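Long-range contacts in solute-binding periplasmic protein of iron/siderophore ABC transporter (Yersinia pestis, PDB 6B2Y), which probably binds chelated iron in the periplasm and hands it to an ABC transporter, here crystallised without that substrate: residues 95-100 with 294-299; 101-106 with 371-376; 277-282 with 329-334. One frame throughout, in Å; residues are numbered along the deposited sequence.

Interaction 1. Residues 95-100 with 294-299. With NA (sodium ion), chain C.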
loop_
_atom_site.group_PDB
_atom_site.type_symbol
_atom_site.label_atom_id
_atom_site.label_comp_id
_atom_site.label_asym_id
_atom_site.label_seq_id
_atom_site.Cartn_x
_atom_site.Cartn_y
_atom_site.Cartn_z
ATOM N N THR A 95 8.146 5.159 8.544
ATOM C CA THR A 95 7.140 4.609 9.448
ATOM C C THR A 95 7.798 3.859 10.596
ATOM O O THR A 95 7.370 3.981 11.746
ATOM C CB THR A 95 6.181 3.690 8.690
ATOM O OG1 THR A 95 5.588 4.421 7.618
ATOM C CG2 THR A 95 5.082 3.179 9.612
ATOM N N TYR A 96 8.849 3.091 10.299
ATOM C CA TYR A 96 9.570 2.381 11.350
ATOM C C TYR A 96 10.063 3.355 12.421
ATOM O O TYR A 96 9.960 3.074 13.624
ATOM C CB TYR A 96 10.733 1.604 10.734
ATOM C CG TYR A 96 11.507 0.730 11.706
ATOM C CD1 TYR A 96 12.477 1.285 12.547
ATOM C CD2 TYR A 96 11.290 -0.642 11.769
ATOM C CE1 TYR A 96 13.191 0.505 13.418
ATOM C CE2 TYR A 96 12.007 -1.440 12.650
ATOM C CZ TYR A 96 12.956 -0.846 13.481
ATOM O OH TYR A 96 13.686 -1.603 14.371
ATOM N N ALA A 97 10.566 4.519 11.994
ATOM C CA ALA A 97 11.082 5.525 12.927
ATOM C C ALA A 97 9.997 6.026 13.872
ATOM O O ALA A 97 10.239 6.203 15.075
ATOM C CB ALA A 97 11.686 6.690 12.144
ATOM N N ILE A 98 8.793 6.270 13.345
ATOM C CA ILE A 98 7.720 6.802 14.174
ATOM C C ILE A 98 7.308 5.781 15.221
ATOM O O ILE A 98 7.040 6.136 16.376
ATOM C CB ILE A 98 6.528 7.227 13.297
ATOM C CG1 ILE A 98 6.962 8.321 12.321
ATOM C CG2 ILE A 98 5.348 7.672 14.177
ATOM C CD1 ILE A 98 7.235 9.667 12.976
ATOM N N TYR A 99 7.249 4.499 14.837
ATOM C CA TYR A 99 6.951 3.436 15.794
ATOM C C TYR A 99 8.077 3.266 16.811
ATOM O O TYR A 99 7.820 3.045 18.000
ATOM C CB TYR A 99 6.697 2.123 15.059
ATOM C CG TYR A 99 5.259 2.004 14.593
ATOM C CD1 TYR A 99 4.853 2.528 13.373
ATOM C CD2 TYR A 99 4.307 1.413 15.401
ATOM C CE1 TYR A 99 3.523 2.425 12.960
ATOM C CE2 TYR A 99 2.982 1.308 15.005
ATOM C CZ TYR A 99 2.599 1.815 13.785
ATOM O OH TYR A 99 1.271 1.714 13.405
ATOM N N LYS A 100 9.327 3.351 16.358
ATOM C CA LYS A 100 10.461 3.187 17.270
ATOM C C LYS A 100 10.441 4.241 18.371
ATOM O O LYS A 100 10.748 3.944 19.534
ATOM C CB LYS A 100 11.770 3.260 16.481
ATOM C CG LYS A 100 13.030 3.108 17.334
ATOM C CD LYS A 100 14.275 3.018 16.462
ATOM C CE LYS A 100 15.513 2.731 17.312
ATOM N NZ LYS A 100 16.774 2.923 16.544
ATOM N N GLY A 294 6.221 10.153 2.855
ATOM C CA GLY A 294 6.166 9.259 3.993
ATOM C C GLY A 294 6.044 10.002 5.315
ATOM O O GLY A 294 5.839 11.212 5.364
ATOM N N ALA A 295 6.194 9.246 6.412
ATOM C CA ALA A 295 5.809 9.732 7.735
ATOM C C ALA A 295 6.700 10.859 8.231
ATOM O O ALA A 295 6.333 11.527 9.205
ATOM C CB ALA A 295 5.816 8.584 8.747
ATOM N N GLN A 296 7.847 11.084 7.592
ATOM C CA GLN A 296 8.776 12.127 8.012
ATOM C C GLN A 296 8.984 13.172 6.928
ATOM O O GLN A 296 9.903 13.999 7.033
ATOM C CB GLN A 296 10.118 11.508 8.418
ATOM C CG GLN A 296 10.020 10.529 9.599
ATOM C CD GLN A 296 11.350 9.877 9.931
ATOM O OE1 GLN A 296 12.039 9.349 9.056
ATOM N NE2 GLN A 296 11.730 9.931 11.205
ATOM N N VAL A 297 8.152 13.173 5.893
ATOM C CA VAL A 297 8.291 14.096 4.777
ATOM C C VAL A 297 7.343 15.269 4.983
ATOM O O VAL A 297 6.169 15.079 5.328
ATOM C CB VAL A 297 8.013 13.385 3.440
ATOM C CG1 VAL A 297 7.987 14.390 2.305
ATOM C CG2 VAL A 297 9.083 12.334 3.204
ATOM N N THR A 298 7.861 16.492 4.787
ATOM C CA THR A 298 7.070 17.712 4.862
ATOM C C THR A 298 6.475 18.037 3.502
ATOM O O THR A 298 6.993 17.599 2.472
ATOM C CB THR A 298 7.947 18.881 5.324
ATOM O OG1 THR A 298 8.888 19.211 4.290
ATOM C CG2 THR A 298 8.704 18.510 6.576
ATOM N N PRO A 299 5.391 18.827 3.467
ATOM C CA PRO A 299 4.858 19.268 2.168
ATOM C C PRO A 299 5.919 19.839 1.248
ATOM O O PRO A 299 5.965 19.471 0.071
ATOM C CB PRO A 299 3.810 20.316 2.566
ATOM C CG PRO A 299 3.317 19.841 3.901
ATOM C CD PRO A 299 4.534 19.253 4.590
HETATM NA NA NA C . 1.050 2.344 10.920
HETATM O O HOH W 1 6.592 6.319 5.617
HETATM O O HOH W 2 1.962 4.948 10.072
#
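Thr95 and Ala295 bring their CA atoms nearest, 5.6 Å apart, where helix 93-102 meets a type I beta turn, Gly294 to Val297, that precedes helix 299-310. The contact is a bridge between the two lobes of a periplasmic binding protein, the helix from the parallel-sheet lobe and the turn from the mixed-sheet lobe, made by two alanine methyls, an isoleucine, a glutamine amide and one water. Thr95 starts the series: the methyl CB of Ala295 sits 4.1 Å from Thr95 N, while a water accepts from Ala295 N and donates to Thr95 OG1, 2.9 Å away. That hydroxyl is also hydrogen-bonded to Asp92, so it is gripped twice. Ala97 turns its methyl toward the loop and meets the amide end of Gln296, with Gln296 NE2 3.4 Å from Ala97 CB; the extended chain of Gln296 beyond CG carries the amide across to the helix. Ile98 follows, and its CG1, set beside the backbone N and anti to the carbonyl carbon (chi1 -61°), lies 3.8 Å from Ala295 CB. Ala295 thus touches both Thr95 and Ile98, while its own carbonyl O is bonded to Ser377 OG. Tyr99 makes no contact with the turn. Its ring packs edge-to-face with Phe66, and a sodium ion lies in the ring plane at the edge, bound by Tyr99 OH at 2.6 Å.

Interaction 2. Residues 101-106 with 371-376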
loop_
_atom_site.group_PDB
_atom_site.type_symbol
_atom_site.label_atom_id
_atom_site.label_comp_id
_atom_site.label_asym_id
_atom_site.label_seq_id
_atom_site.Cartn_x
_atom_site.Cartn_y
_atom_site.Cartn_z
ATOM N N ALA A 101 10.066 5.474 18.020
ATOM C CA ALA A 101 10.032 6.556 19.000
ATOM C C ALA A 101 9.083 6.236 20.143
ATOM O O ALA A 101 9.385 6.506 21.310
ATOM C CB ALA A 101 9.632 7.857 18.313
ATOM N N LYS A 102 7.943 5.629 19.829
ATOM C CA LYS A 102 6.944 5.277 20.826
ATOM C C LYS A 102 7.141 3.887 21.412
ATOM O O LYS A 102 6.750 3.645 22.559
ATOM C CB LYS A 102 5.550 5.371 20.202
ATOM C CG LYS A 102 4.406 5.378 21.196
ATOM C CD LYS A 102 3.202 6.058 20.583
ATOM C CE LYS A 102 2.143 6.324 21.625
ATOM N NZ LYS A 102 2.037 5.167 22.546
ATOM N N PHE A 103 7.746 2.968 20.660
ATOM C CA PHE A 103 7.884 1.570 21.059
ATOM C C PHE A 103 9.327 1.143 20.827
ATOM O O PHE A 103 9.657 0.560 19.787
ATOM C CB PHE A 103 6.918 0.671 20.283
ATOM C CG PHE A 103 5.475 1.029 20.473
ATOM C CD1 PHE A 103 4.741 0.461 21.505
ATOM C CD2 PHE A 103 4.848 1.923 19.613
ATOM C CE1 PHE A 103 3.410 0.791 21.691
ATOM C CE2 PHE A 103 3.511 2.254 19.786
ATOM C CZ PHE A 103 2.791 1.690 20.831
ATOM N N PRO A 104 10.217 1.408 21.785
ATOM C CA PRO A 104 11.639 1.106 21.564
ATOM C C PRO A 104 11.932 -0.365 21.376
ATOM O O PRO A 104 12.943 -0.703 20.750
ATOM C CB PRO A 104 12.316 1.652 22.830
ATOM C CG PRO A 104 11.338 2.625 23.407
ATOM C CD PRO A 104 9.982 2.094 23.067
ATOM N N GLN A 105 11.087 -1.253 21.893
ATOM C CA GLN A 105 11.265 -2.693 21.744
ATOM C C GLN A 105 11.136 -3.165 20.298
ATOM O O GLN A 105 11.349 -4.354 20.035
ATOM C CB GLN A 105 10.250 -3.431 22.618
ATOM C CG GLN A 105 8.799 -3.274 22.175
ATOM C CD GLN A 105 8.088 -2.099 22.834
ATOM O OE1 GLN A 105 8.672 -1.035 23.047
ATOM N NE2 GLN A 105 6.810 -2.289 23.153
ATOM N N ILE A 106 10.802 -2.266 19.368
ATOM C CA ILE A 106 10.741 -2.640 17.956
ATOM C C ILE A 106 12.076 -3.193 17.478
ATOM O O ILE A 106 12.110 -4.082 16.617
ATOM C CB ILE A 106 10.278 -1.438 17.103
ATOM C CG1 ILE A 106 9.851 -1.908 15.708
ATOM C CG2 ILE A 106 11.359 -0.346 17.038
ATOM C CD1 ILE A 106 9.319 -0.814 14.836
ATOM N N PHE A 371 -7.893 3.317 15.017
ATOM C CA PHE A 371 -7.294 1.995 14.876
ATOM C C PHE A 371 -5.830 1.891 15.288
ATOM O O PHE A 371 -5.373 0.776 15.562
ATOM C CB PHE A 371 -7.435 1.506 13.422
ATOM C CG PHE A 371 -8.855 1.461 12.951
ATOM C CD1 PHE A 371 -9.700 0.455 13.383
ATOM C CD2 PHE A 371 -9.353 2.432 12.108
ATOM C CE1 PHE A 371 -11.028 0.416 12.966
ATOM C CE2 PHE A 371 -10.676 2.400 11.694
ATOM C CZ PHE A 371 -11.512 1.400 12.135
ATOM N N LEU A 372 -5.093 2.990 15.365
ATOM C CA LEU A 372 -3.648 2.909 15.524
ATOM C C LEU A 372 -3.197 3.504 16.859
ATOM O O LEU A 372 -3.961 4.161 17.574
ATOM C CB LEU A 372 -2.951 3.610 14.353
ATOM C CG LEU A 372 -3.305 3.021 12.979
ATOM C CD1 LEU A 372 -2.525 3.777 11.923
ATOM C CD2 LEU A 372 -2.993 1.526 12.923
ATOM N N ALA A 373 -1.921 3.266 17.180
ATOM C CA ALA A 373 -1.306 3.714 18.426
ATOM C C ALA A 373 -0.289 4.832 18.229
ATOM O O ALA A 373 0.371 5.230 19.198
ATOM C CB ALA A 373 -0.631 2.530 19.129
ATOM N N VAL A 374 -0.130 5.332 17.008
ATOM C CA VAL A 374 0.767 6.438 16.709
ATOM C C VAL A 374 -0.047 7.586 16.131
ATOM O O VAL A 374 -1.164 7.409 15.637
ATOM C CB VAL A 374 1.907 6.035 15.737
ATOM C CG1 VAL A 374 2.841 5.055 16.392
ATOM C CG2 VAL A 374 1.342 5.430 14.458
ATOM N N GLU A 375 0.533 8.780 16.200
ATOM C CA GLU A 375 -0.083 9.945 15.594
ATOM C C GLU A 375 0.237 10.002 14.105
ATOM O O GLU A 375 1.340 9.630 13.681
ATOM C CB GLU A 375 0.414 11.229 16.259
ATOM C CG GLU A 375 -0.702 12.136 16.740
ATOM C CD GLU A 375 -1.679 11.402 17.632
ATOM O OE1 GLU A 375 -2.888 11.403 17.325
ATOM O OE2 GLU A 375 -1.238 10.814 18.642
ATOM N N PRO A 376 -0.702 10.480 13.290
ATOM C CA PRO A 376 -0.379 10.738 11.888
ATOM C C PRO A 376 0.694 11.811 11.779
ATOM O O PRO A 376 0.777 12.736 12.593
ATOM C CB PRO A 376 -1.710 11.209 11.287
ATOM C CG PRO A 376 -2.554 11.603 12.441
ATOM C CD PRO A 376 -2.112 10.762 13.603
#
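Lys102 and Phe103 meet Ala373 and Val374 where the end of helix 93-102, in the parallel-sheet lobe of this two-lobed binding protein, faces the loop that carries the chain from helix 360-371 to strand 381-383 of the mixed-sheet lobe. The contact shows how a lysine can contribute through its methylenes. From CB, which points toward the loop, the chain of Lys102 runs out through CG, placed anti to the backbone N (chi1 -165°). It stays extended as far as CE. Lys102 CD passes 4.3 Å from the methyl CG1 of Val374 and comes within 3.3 Å of the carbonyl O of Ala373. Lys102 CE lies nearest that Ala373 O, at 3.2 Å. The chain then bends at chi4 (-40°), and the tip NZ of Lys102 stands farther from Ala373 O, at 3.7 Å, so it is the carbon end of the lysine that lies against the carbonyl. Phe103 adds a ring edge to the contact, its ring also touching Pro77 and Leu78. Val374 in turn reaches back to Tyr99 of helix 93-102 and to Tyr368 of helix 360-371. Both loop residues approach the phenyl ring at its edge, near its plane: Val374 CG1 lies 4.5 Å from Phe103 CE2, and Ala373 CB 3.9 Å from Phe103 CZ.

Interaction 3. Residues 277-282 with 329-334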
loop_
_atom_site.group_PDB
_atom_site.type_symbol
_atom_site.label_atom_id
_atom_site.label_comp_id
_atom_site.label_asym_id
_atom_site.label_seq_id
_atom_site.Cartn_x
_atom_site.Cartn_y
_atom_site.Cartn_z
ATOM N N ILE A 277 0.257 10.615 -12.640
ATOM C CA ILE A 277 0.494 10.318 -11.232
ATOM C C ILE A 277 1.815 9.578 -11.119
ATOM O O ILE A 277 2.057 8.622 -11.865
ATOM C CB ILE A 277 -0.631 9.458 -10.614
ATOM C CG1 ILE A 277 -2.000 10.074 -10.877
ATOM C CG2 ILE A 277 -0.426 9.314 -9.107
ATOM C CD1 ILE A 277 -3.140 9.285 -10.229
ATOM N N ALA A 278 2.652 9.996 -10.169
ATOM C CA ALA A 278 3.867 9.276 -9.816
ATOM C C ALA A 278 3.724 8.703 -8.411
ATOM O O ALA A 278 3.193 9.366 -7.522
ATOM C CB ALA A 278 5.097 10.202 -9.871
ATOM N N SER A 279 4.196 7.479 -8.200
ATOM C CA SER A 279 4.262 6.931 -6.848
ATOM C C SER A 279 5.708 6.880 -6.384
ATOM O O SER A 279 6.632 6.714 -7.187
ATOM C CB SER A 279 3.651 5.521 -6.732
ATOM O OG SER A 279 4.586 4.509 -7.069
ATOM N N GLY A 280 5.889 7.000 -5.073
ATOM C CA GLY A 280 7.218 6.880 -4.505
ATOM C C GLY A 280 7.168 6.892 -2.997
ATOM O O GLY A 280 6.122 7.125 -2.389
ATOM N N GLY A 281 8.336 6.656 -2.388
ATOM C CA GLY A 281 8.407 6.573 -0.939
ATOM C C GLY A 281 9.796 6.856 -0.404
ATOM O O GLY A 281 10.198 6.340 0.650
ATOM N N LYS A 282 10.546 7.674 -1.131
ATOM C CA LYS A 282 11.909 7.976 -0.706
ATOM C C LYS A 282 11.910 8.832 0.555
ATOM O O LYS A 282 10.955 9.554 0.861
ATOM C CB LYS A 282 12.679 8.691 -1.821
ATOM C CG LYS A 282 12.980 7.817 -3.025
ATOM C CD LYS A 282 13.817 6.613 -2.643
ATOM C CE LYS A 282 14.044 5.707 -3.842
ATOM N NZ LYS A 282 14.496 4.364 -3.398
ATOM N N ILE A 329 1.654 10.075 -5.258
ATOM C CA ILE A 329 0.999 9.260 -4.244
ATOM C C ILE A 329 2.037 8.361 -3.578
ATOM O O ILE A 329 2.989 7.907 -4.219
ATOM C CB ILE A 329 -0.142 8.416 -4.866
ATOM C CG1 ILE A 329 -0.951 7.729 -3.770
ATOM C CG2 ILE A 329 0.430 7.399 -5.870
ATOM C CD1 ILE A 329 -1.810 8.681 -2.955
ATOM N N TRP A 330 1.834 8.089 -2.287
ATOM C CA TRP A 330 2.736 7.204 -1.542
ATOM C C TRP A 330 2.668 5.784 -2.090
ATOM O O TRP A 330 1.586 5.195 -2.190
ATOM C CB TRP A 330 2.354 7.218 -0.066
ATOM C CG TRP A 330 3.300 6.566 0.908
ATOM C CD1 TRP A 330 4.623 6.864 1.107
ATOM C CD2 TRP A 330 2.966 5.562 1.874
ATOM N NE1 TRP A 330 5.140 6.091 2.128
ATOM C CE2 TRP A 330 4.144 5.285 2.617
ATOM C CE3 TRP A 330 1.785 4.870 2.189
ATOM C CZ2 TRP A 330 4.177 4.345 3.641
ATOM C CZ3 TRP A 330 1.817 3.929 3.212
ATOM C CH2 TRP A 330 3.006 3.670 3.921
ATOM N N HIS A 331 3.831 5.225 -2.426
ATOM C CA HIS A 331 3.835 3.973 -3.164
ATOM C C HIS A 331 3.293 2.816 -2.341
ATOM O O HIS A 331 2.652 1.913 -2.898
ATOM C CB HIS A 331 5.234 3.631 -3.647
ATOM C CG HIS A 331 5.286 2.327 -4.368
ATOM N ND1 HIS A 331 4.735 2.158 -5.621
ATOM C CD2 HIS A 331 5.764 1.116 -3.994
ATOM C CE1 HIS A 331 4.883 0.899 -5.990
ATOM N NE2 HIS A 331 5.516 0.250 -5.026
ATOM N N ASN A 332 3.514 2.829 -1.027
ATOM C CA ASN A 332 3.119 1.670 -0.233
ATOM C C ASN A 332 1.615 1.478 -0.157
ATOM O O ASN A 332 1.181 0.400 0.283
ATOM C CB ASN A 332 3.721 1.771 1.164
ATOM C CG ASN A 332 5.218 1.532 1.154
ATOM O OD1 ASN A 332 5.704 0.609 0.504
ATOM N ND2 ASN A 332 5.958 2.381 1.865
ATOM N N TYR A 333 0.808 2.456 -0.596
ATOM C CA TYR A 333 -0.616 2.187 -0.772
ATOM C C TYR A 333 -0.866 1.127 -1.848
ATOM O O TYR A 333 -2.010 0.658 -1.993
ATOM C CB TYR A 333 -1.389 3.479 -1.115
ATOM C CG TYR A 333 -1.457 4.499 0.026
ATOM C CD1 TYR A 333 -1.770 4.120 1.326
ATOM C CD2 TYR A 333 -1.218 5.851 -0.220
ATOM C CE1 TYR A 333 -1.828 5.070 2.358
ATOM C CE2 TYR A 333 -1.270 6.790 0.794
ATOM C CZ TYR A 333 -1.563 6.401 2.076
ATOM O OH TYR A 333 -1.609 7.366 3.070
ATOM N N TYR A 334 0.164 0.731 -2.607
ATOM C CA TYR A 334 -0.025 -0.317 -3.604
ATOM C C TYR A 334 -0.165 -1.699 -2.974
ATOM O O TYR A 334 -0.495 -2.658 -3.680
ATOM C CB TYR A 334 1.135 -0.275 -4.618
ATOM C CG TYR A 334 2.365 -1.069 -4.235
ATOM C CD1 TYR A 334 2.903 -2.014 -5.105
ATOM C CD2 TYR A 334 2.983 -0.885 -3.007
ATOM C CE1 TYR A 334 4.020 -2.752 -4.750
ATOM C CE2 TYR A 334 4.094 -1.608 -2.652
ATOM C CZ TYR A 334 4.611 -2.537 -3.526
ATOM O OH TYR A 334 5.728 -3.264 -3.170
HETATM O O HOH W 3 7.888 6.297 2.949
HETATM O O HOH W 4 8.578 3.791 1.649
#
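Ile329 pairs with Ser279 in a parallel beta bridge, its N and O bonding to the residues before and after Ser279. Ile329 N donates to Ala278 O at 2.8 Å, and Ile329 O accepts from Gly280 N at 3.2 Å while Ser279 CA approaches the same oxygen in a CA-H...O contact. The Ile329 side chain lies across that of Ile277, the two CG2 methyls 3.9 Å apart. Trp330, bridged to Gly280, leads its CB away from the neighbouring strand, but the indole swings back toward Gly281; a water accepts from Trp330 NE1 and may also donate to Gly281 O. At His331 the chain enters a 3-10 segment, yet His331 N still bonds Gly280 O at 3.0 Å, approaching from above the carbonyl plane (52° out of it). With CG anti to the backbone N (chi1 178°), the imidazole meets Ser279 OG at its edge, His331 ND1 2.8 Å away in a hydrogen bond; Arg223 N bonds the same hydroxyl. A second water accepts from Asn332 ND2, whose OD1 is bonded to Arg64. These adjacent parallel strands, joined through helices 299-310 and 319-322 as in a beta-alpha-beta crossover, meet here at their C-terminal ends, inside a mixed sheet: 217-221 flanks 275-280, 381-383 runs antiparallel to 326-330, and Phe346 of helix 340-350 packs on both isoleucines.

From the N terminus, helix 93-102 comes first and opens two loops at once, supplying 95-100 to interaction 1 and its C-terminal end to interaction 2. Strand 275-280 then opens interaction 3, and before that closes, 294-299 returns to the helix and closes interaction 1, so 1 and 3 cross. Interaction 3 closes at 329-334. Interaction 2 closes last, at 371-376, crossing interaction 1 and enclosing interaction 3. Interactions 1 and 2 touch through Tyr99 and Val374; interactions 1 and 3 meet where Gly294 packs on Trp330. Interactions 2 and 3 do not touch. Interactions 1 and 2 thereby tie helix 93-102 of the parallel-sheet lobe to loops of the other half of the chain, while interaction 3 lies within the mixed sheet.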